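Long-range contacts in Lem22 (Legionella pneumophila subsp. pneumophila ATCC 43290, PDB 5WD9), which is a bacterial effector of undefined biochemical activity, folded as three helices, that probably acts by binding a protein partner: residues T9-Y14 against I65-L70; A30-L35 against K80-I85. One frame throughout, in Å; residues are numbered along the deposited sequence.

Interaction 1 of 2, residues T9-Y14 against I65-L70; sequences TRLKEY and IEIRSL
K12 reaches across E66 and L70, with its base on I67, and its chain gives most of what segment 9-14 contributes to this contact. K12 CB packs on I67 CG1 at 3.8 Å, close to where the two backbones come nearest: the CA atoms of K12 and I67 are 5.3 Å apart. K12 CG has two neighbours, CD1 of L70 at 4.0 Å and the carboxylate oxygen OE1 of E66. A bend at chi2 (-88°) turns the rest of the chain across E66 at a slant, where CD lies near OE1 and K12 CE approaches E66 OE1 to 3.5 Å. The charged tip does not complete the pairing, because K12 NZ stays 4.5 Å from E66 OE1, an electrostatic approach longer than a salt bridge; NZ forms its salt bridge with E16, one turn further along its own helix. The K12 carbonyl O is met by CD1 of L70, at 3.5 Å. On the more buried side, CD2 of L11 meets both CD1 and CG2 of I67, each at 4.0 Å, the two side chains crossing at about a right angle. The local axes, 9.5 Å apart and at 29° to each other, make this the near-parallel pairing of the first and third helices of a three-helix bundle, with E41 and H42 of helix 28-52 packing against the L11/I67 side.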
loop_
_atom_site.group_PDB
_atom_site.type_symbol
_atom_site.label_atom_id
_atom_site.label_comp_id
_atom_site.label_asym_id
_atom_site.label_seq_id
_atom_site.Cartn_x
_atom_site.Cartn_y
_atom_site.Cartn_z
ATOM N N THR A 9 4.007 -8.573 7.193
ATOM C CA THR A 9 2.649 -9.006 7.494
ATOM C C THR A 9 1.773 -7.808 7.833
ATOM O O THR A 9 0.676 -7.647 7.292
ATOM C CB THR A 9 2.672 -10.002 8.653
ATOM O OG1 THR A 9 3.406 -11.164 8.248
ATOM C CG2 THR A 9 1.262 -10.427 9.034
ATOM N N ARG A 10 2.270 -6.935 8.705
ATOM C CA ARG A 10 1.514 -5.742 9.059
ATOM C C ARG A 10 1.294 -4.852 7.851
ATOM O O ARG A 10 0.196 -4.319 7.672
ATOM C CB ARG A 10 2.227 -4.957 10.162
ATOM C CG ARG A 10 1.982 -5.506 11.566
ATOM C CD ARG A 10 2.698 -4.686 12.668
ATOM N NE ARG A 10 2.646 -3.252 12.409
ATOM C CZ ARG A 10 3.570 -2.383 12.799
ATOM N NH1 ARG A 10 4.635 -2.778 13.487
ATOM N NH2 ARG A 10 3.441 -1.114 12.475
ATOM N N LEU A 11 2.317 -4.674 7.008
ATOM C CA LEU A 11 2.192 -3.771 5.871
ATOM C C LEU A 11 1.161 -4.296 4.885
ATOM O O LEU A 11 0.316 -3.535 4.390
ATOM C CB LEU A 11 3.537 -3.575 5.174
ATOM C CG LEU A 11 3.440 -2.773 3.869
ATOM C CD1 LEU A 11 3.007 -1.348 4.120
ATOM C CD2 LEU A 11 4.757 -2.824 3.116
ATOM N N LYS A 12 1.228 -5.590 4.571
ATOM C CA LYS A 12 0.282 -6.165 3.631
ATOM C C LYS A 12 -1.139 -5.908 4.098
ATOM O O LYS A 12 -1.993 -5.427 3.339
ATOM C CB LYS A 12 0.556 -7.665 3.496
ATOM C CG LYS A 12 -0.234 -8.364 2.402
ATOM C CD LYS A 12 -1.580 -8.873 2.877
ATOM C CE LYS A 12 -2.218 -9.767 1.814
ATOM N NZ LYS A 12 -3.606 -10.156 2.166
ATOM N N GLU A 13 -1.405 -6.210 5.360
ATOM C CA GLU A 13 -2.765 -6.086 5.847
ATOM C C GLU A 13 -3.164 -4.633 6.035
ATOM O O GLU A 13 -4.330 -4.293 5.822
ATOM C CB GLU A 13 -2.943 -6.918 7.104
ATOM C CG GLU A 13 -2.728 -8.381 6.802
ATOM C CD GLU A 13 -3.081 -9.281 7.947
ATOM O OE1 GLU A 13 -3.681 -8.802 8.934
ATOM O OE2 GLU A 13 -2.760 -10.481 7.836
ATOM N N TYR A 14 -2.211 -3.767 6.391
ATOM C CA TYR A 14 -2.483 -2.335 6.473
ATOM C C TYR A 14 -2.916 -1.795 5.115
ATOM O O TYR A 14 -3.922 -1.094 5.005
ATOM C CB TYR A 14 -1.221 -1.622 6.965
ATOM C CG TYR A 14 -1.365 -0.125 7.090
ATOM C CD1 TYR A 14 -1.661 0.451 8.308
ATOM C CD2 TYR A 14 -1.185 0.718 5.999
ATOM C CE1 TYR A 14 -1.783 1.819 8.434
ATOM C CE2 TYR A 14 -1.313 2.084 6.125
ATOM C CZ TYR A 14 -1.602 2.616 7.339
ATOM O OH TYR A 14 -1.741 3.992 7.462
ATOM N N ILE A 65 5.363 -10.400 -2.840
ATOM C CA ILE A 65 4.519 -10.497 -4.024
ATOM C C ILE A 65 3.104 -9.993 -3.728
ATOM O O ILE A 65 2.515 -9.237 -4.520
ATOM C CB ILE A 65 4.532 -11.943 -4.549
ATOM C CG1 ILE A 65 5.918 -12.279 -5.101
ATOM C CG2 ILE A 65 3.445 -12.133 -5.589
ATOM C CD1 ILE A 65 6.192 -13.774 -5.241
ATOM N N GLU A 66 2.546 -10.377 -2.575
ATOM C CA GLU A 66 1.223 -9.885 -2.190
ATOM C C GLU A 66 1.209 -8.367 -2.065
ATOM O O GLU A 66 0.266 -7.699 -2.522
ATOM C CB GLU A 66 0.792 -10.528 -0.870
ATOM C CG GLU A 66 0.520 -12.030 -0.975
ATOM C CD GLU A 66 0.285 -12.691 0.377
ATOM O OE1 GLU A 66 0.416 -12.024 1.420
ATOM O OE2 GLU A 66 -0.031 -13.905 0.403
ATOM N N ILE A 67 2.262 -7.804 -1.478
ATOM C CA ILE A 67 2.348 -6.362 -1.294
ATOM C C ILE A 67 2.471 -5.670 -2.637
ATOM O O ILE A 67 1.880 -4.612 -2.856
ATOM C CB ILE A 67 3.538 -6.030 -0.381
ATOM C CG1 ILE A 67 3.197 -6.427 1.054
ATOM C CG2 ILE A 67 3.878 -4.537 -0.442
ATOM C CD1 ILE A 67 4.393 -6.595 1.923
ATOM N N ARG A 68 3.215 -6.262 -3.572
ATOM C CA ARG A 68 3.389 -5.614 -4.861
ATOM C C ARG A 68 2.052 -5.469 -5.575
ATOM O O ARG A 68 1.779 -4.439 -6.202
ATOM C CB ARG A 68 4.385 -6.416 -5.693
ATOM C CG ARG A 68 4.496 -5.933 -7.117
ATOM C CD ARG A 68 5.236 -4.635 -7.241
ATOM N NE ARG A 68 5.253 -4.201 -8.637
ATOM C CZ ARG A 68 5.887 -3.124 -9.082
ATOM N NH1 ARG A 68 6.551 -2.354 -8.239
ATOM N NH2 ARG A 68 5.846 -2.815 -10.374
ATOM N N SER A 69 1.208 -6.494 -5.499
ATOM C CA SER A 69 -0.102 -6.399 -6.128
ATOM C C SER A 69 -0.915 -5.267 -5.517
ATOM O O SER A 69 -1.582 -4.511 -6.237
ATOM C CB SER A 69 -0.836 -7.724 -5.955
ATOM O OG SER A 69 -2.145 -7.650 -6.497
ATOM N N LEU A 70 -0.884 -5.142 -4.190
ATOM C CA LEU A 70 -1.601 -4.055 -3.533
ATOM C C LEU A 70 -1.008 -2.704 -3.908
ATOM O O LEU A 70 -1.740 -1.722 -4.072
ATOM C CB LEU A 70 -1.558 -4.256 -2.027
ATOM C CG LEU A 70 -2.331 -5.482 -1.556
ATOM C CD1 LEU A 70 -1.929 -5.828 -0.133
ATOM C CD2 LEU A 70 -3.832 -5.236 -1.655
#

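Interaction 2 of 2, residues A30-L35 against K80-I85; sequences AQLKFL and KCRDQI
This is a largely apolar helix-helix contact with a water bridge at one margin, placed where the start of helix 28-52 meets the last turns of helix 58-87. L32 and C81 form its middle: CB of L32 touches SG of C81 at 3.7 Å, and the same sulfur lies beside the L32 backbone N. SG of C81 points opposite its own backbone N (chi1 -174°), which carries it to L32 and alongside the extended Q31 chain. L35 adds a looser touch, L35 CD1 to C81 CB at 4.1 Å. The axes run 9.7 Å apart at 145°, so these are antiparallel neighbours in a three-helix bundle whose other member, helix 4-24, presents A22 to both Q31 and L35. The branches of L32 divide their work. L32 CD1 packs on CG of R82 at 3.7 Å, whereas L32 CD2 meets CD1 of I85 and also sits over one face of the R82 guanidinium, 3.7 Å above its plane and displaced toward the rim. R82 NH2 is salt-bridged to E36 of helix 28-52, which probably helps keep the flat group over the leucine. Away from the arginine, water 1 donates to OE1 of Q31 (2.8 Å) and to OE1 of Q84 (2.9 Å), linking two amides that do not meet directly.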
loop_
_atom_site.group_PDB
_atom_site.type_symbol
_atom_site.label_atom_id
_atom_site.label_comp_id
_atom_site.label_asym_id
_atom_site.label_seq_id
_atom_site.Cartn_x
_atom_site.Cartn_y
_atom_site.Cartn_z
ATOM N N ALA A 30 -11.831 11.754 1.362
ATOM C CA ALA A 30 -11.671 10.631 2.274
ATOM C C ALA A 30 -10.986 9.467 1.578
ATOM O O ALA A 30 -10.139 8.786 2.166
ATOM C CB ALA A 30 -13.035 10.205 2.815
ATOM N N GLN A 31 -11.345 9.225 0.316
ATOM C CA GLN A 31 -10.688 8.177 -0.445
ATOM C C GLN A 31 -9.203 8.454 -0.555
ATOM O O GLN A 31 -8.378 7.560 -0.347
ATOM C CB GLN A 31 -11.308 8.121 -1.838
ATOM C CG GLN A 31 -10.738 7.024 -2.693
ATOM C CD GLN A 31 -11.299 7.013 -4.093
ATOM O OE1 GLN A 31 -12.157 7.828 -4.442
ATOM N NE2 GLN A 31 -10.814 6.083 -4.913
ATOM N N LEU A 32 -8.847 9.707 -0.852
ATOM C CA LEU A 32 -7.446 10.059 -1.005
ATOM C C LEU A 32 -6.676 9.848 0.284
ATOM O O LEU A 32 -5.540 9.369 0.250
ATOM C CB LEU A 32 -7.292 11.501 -1.483
ATOM C CG LEU A 32 -5.836 11.877 -1.797
ATOM C CD1 LEU A 32 -5.225 10.972 -2.866
ATOM C CD2 LEU A 32 -5.728 13.347 -2.189
ATOM N N LYS A 33 -7.275 10.169 1.431
ATOM C CA LYS A 33 -6.552 10.002 2.679
ATOM C C LYS A 33 -6.207 8.537 2.915
ATOM O O LYS A 33 -5.084 8.220 3.314
ATOM C CB LYS A 33 -7.365 10.561 3.843
ATOM C CG LYS A 33 -6.613 10.508 5.162
ATOM C CD LYS A 33 -5.649 11.688 5.296
ATOM C CE LYS A 33 -4.228 11.226 5.631
ATOM N NZ LYS A 33 -3.606 10.413 4.542
ATOM N N PHE A 34 -7.144 7.623 2.659
ATOM C CA PHE A 34 -6.856 6.200 2.846
ATOM C C PHE A 34 -5.792 5.722 1.866
ATOM O O PHE A 34 -4.886 4.961 2.239
ATOM C CB PHE A 34 -8.134 5.377 2.678
ATOM C CG PHE A 34 -9.109 5.532 3.804
ATOM C CD1 PHE A 34 -8.745 5.204 5.106
ATOM C CD2 PHE A 34 -10.393 6.005 3.569
ATOM C CE1 PHE A 34 -9.636 5.344 6.150
ATOM C CE2 PHE A 34 -11.290 6.142 4.612
ATOM C CZ PHE A 34 -10.909 5.806 5.899
ATOM N N LEU A 35 -5.892 6.144 0.604
ATOM C CA LEU A 35 -4.910 5.731 -0.390
ATOM C C LEU A 35 -3.534 6.291 -0.071
ATOM O O LEU A 35 -2.521 5.596 -0.229
ATOM C CB LEU A 35 -5.377 6.153 -1.784
ATOM C CG LEU A 35 -6.644 5.423 -2.247
ATOM C CD1 LEU A 35 -7.159 6.063 -3.528
ATOM C CD2 LEU A 35 -6.373 3.946 -2.463
ATOM N N LYS A 80 -6.397 7.873 -10.125
ATOM C CA LYS A 80 -7.764 8.214 -10.506
ATOM C C LYS A 80 -8.381 9.188 -9.512
ATOM O O LYS A 80 -9.041 10.161 -9.903
ATOM C CB LYS A 80 -8.608 6.941 -10.598
ATOM C CG LYS A 80 -8.146 5.962 -11.663
ATOM C CD LYS A 80 -8.601 6.386 -13.039
ATOM C CE LYS A 80 -7.647 5.901 -14.112
ATOM N NZ LYS A 80 -7.985 6.504 -15.428
ATOM N N CYS A 81 -8.180 8.949 -8.217
ATOM C CA CYS A 81 -8.713 9.842 -7.203
ATOM C C CYS A 81 -8.157 11.254 -7.352
ATOM O O CYS A 81 -8.911 12.230 -7.377
ATOM C CB CYS A 81 -8.362 9.270 -5.839
ATOM S SG CYS A 81 -9.087 10.175 -4.489
ATOM N N ARG A 82 -6.833 11.382 -7.453
ATOM C CA ARG A 82 -6.229 12.708 -7.570
ATOM C C ARG A 82 -6.657 13.401 -8.858
ATOM O O ARG A 82 -6.874 14.621 -8.871
ATOM C CB ARG A 82 -4.706 12.585 -7.510
ATOM C CG ARG A 82 -4.140 12.342 -6.132
ATOM C CD ARG A 82 -2.657 12.672 -6.098
ATOM N NE ARG A 82 -2.107 12.603 -4.745
ATOM C CZ ARG A 82 -2.182 13.585 -3.851
ATOM N NH1 ARG A 82 -2.789 14.725 -4.156
ATOM N NH2 ARG A 82 -1.652 13.426 -2.644
ATOM N N ASP A 83 -6.784 12.642 -9.951
ATOM C CA ASP A 83 -7.259 13.219 -11.210
ATOM C C ASP A 83 -8.646 13.811 -11.038
ATOM O O ASP A 83 -8.927 14.911 -11.528
ATOM C CB ASP A 83 -7.332 12.150 -12.298
ATOM C CG ASP A 83 -5.989 11.790 -12.879
ATOM O OD1 ASP A 83 -4.988 12.478 -12.603
ATOM O OD2 ASP A 83 -5.951 10.783 -13.605
ATOM N N GLN A 84 -9.531 13.084 -10.355
ATOM C CA GLN A 84 -10.896 13.552 -10.145
ATOM C C GLN A 84 -10.918 14.769 -9.237
ATOM O O GLN A 84 -11.689 15.703 -9.468
ATOM C CB GLN A 84 -11.718 12.424 -9.530
ATOM C CG GLN A 84 -12.111 11.336 -10.499
ATOM C CD GLN A 84 -13.294 10.541 -10.000
ATOM O OE1 GLN A 84 -13.176 9.772 -9.046
ATOM N NE2 GLN A 84 -14.449 10.735 -10.629
ATOM N N ILE A 85 -10.076 14.785 -8.207
ATOM C CA ILE A 85 -9.994 15.954 -7.339
ATOM C C ILE A 85 -9.557 17.175 -8.138
ATOM O O ILE A 85 -10.144 18.260 -8.026
ATOM C CB ILE A 85 -9.050 15.671 -6.158
ATOM C CG1 ILE A 85 -9.703 14.665 -5.208
ATOM C CG2 ILE A 85 -8.706 16.960 -5.415
ATOM C CD1 ILE A 85 -8.785 14.181 -4.097
HETATM O O HOH W 1 -11.858 7.911 -7.267
#

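In the fold
Helix 58-87 is common to both interactions and meets a different partner in each: helix 4-24 in interaction 1, helix 28-52 in interaction 2. The near-parallel and antiparallel local axes follow from the up-down-up course of the chain, in which the first and third helices run broadly alike and the second runs back. The segments alternate in sequence, and through helix 58-87 the two contacts join all three helices. Their centres are about 20 Å apart and their nearest atoms about 6 Å apart, without touching. Interaction 1 lies about 7 Å from the centre of the chain and interaction 2 about 14 Å, measured from their own centres, placing the second toward one end of the bundle.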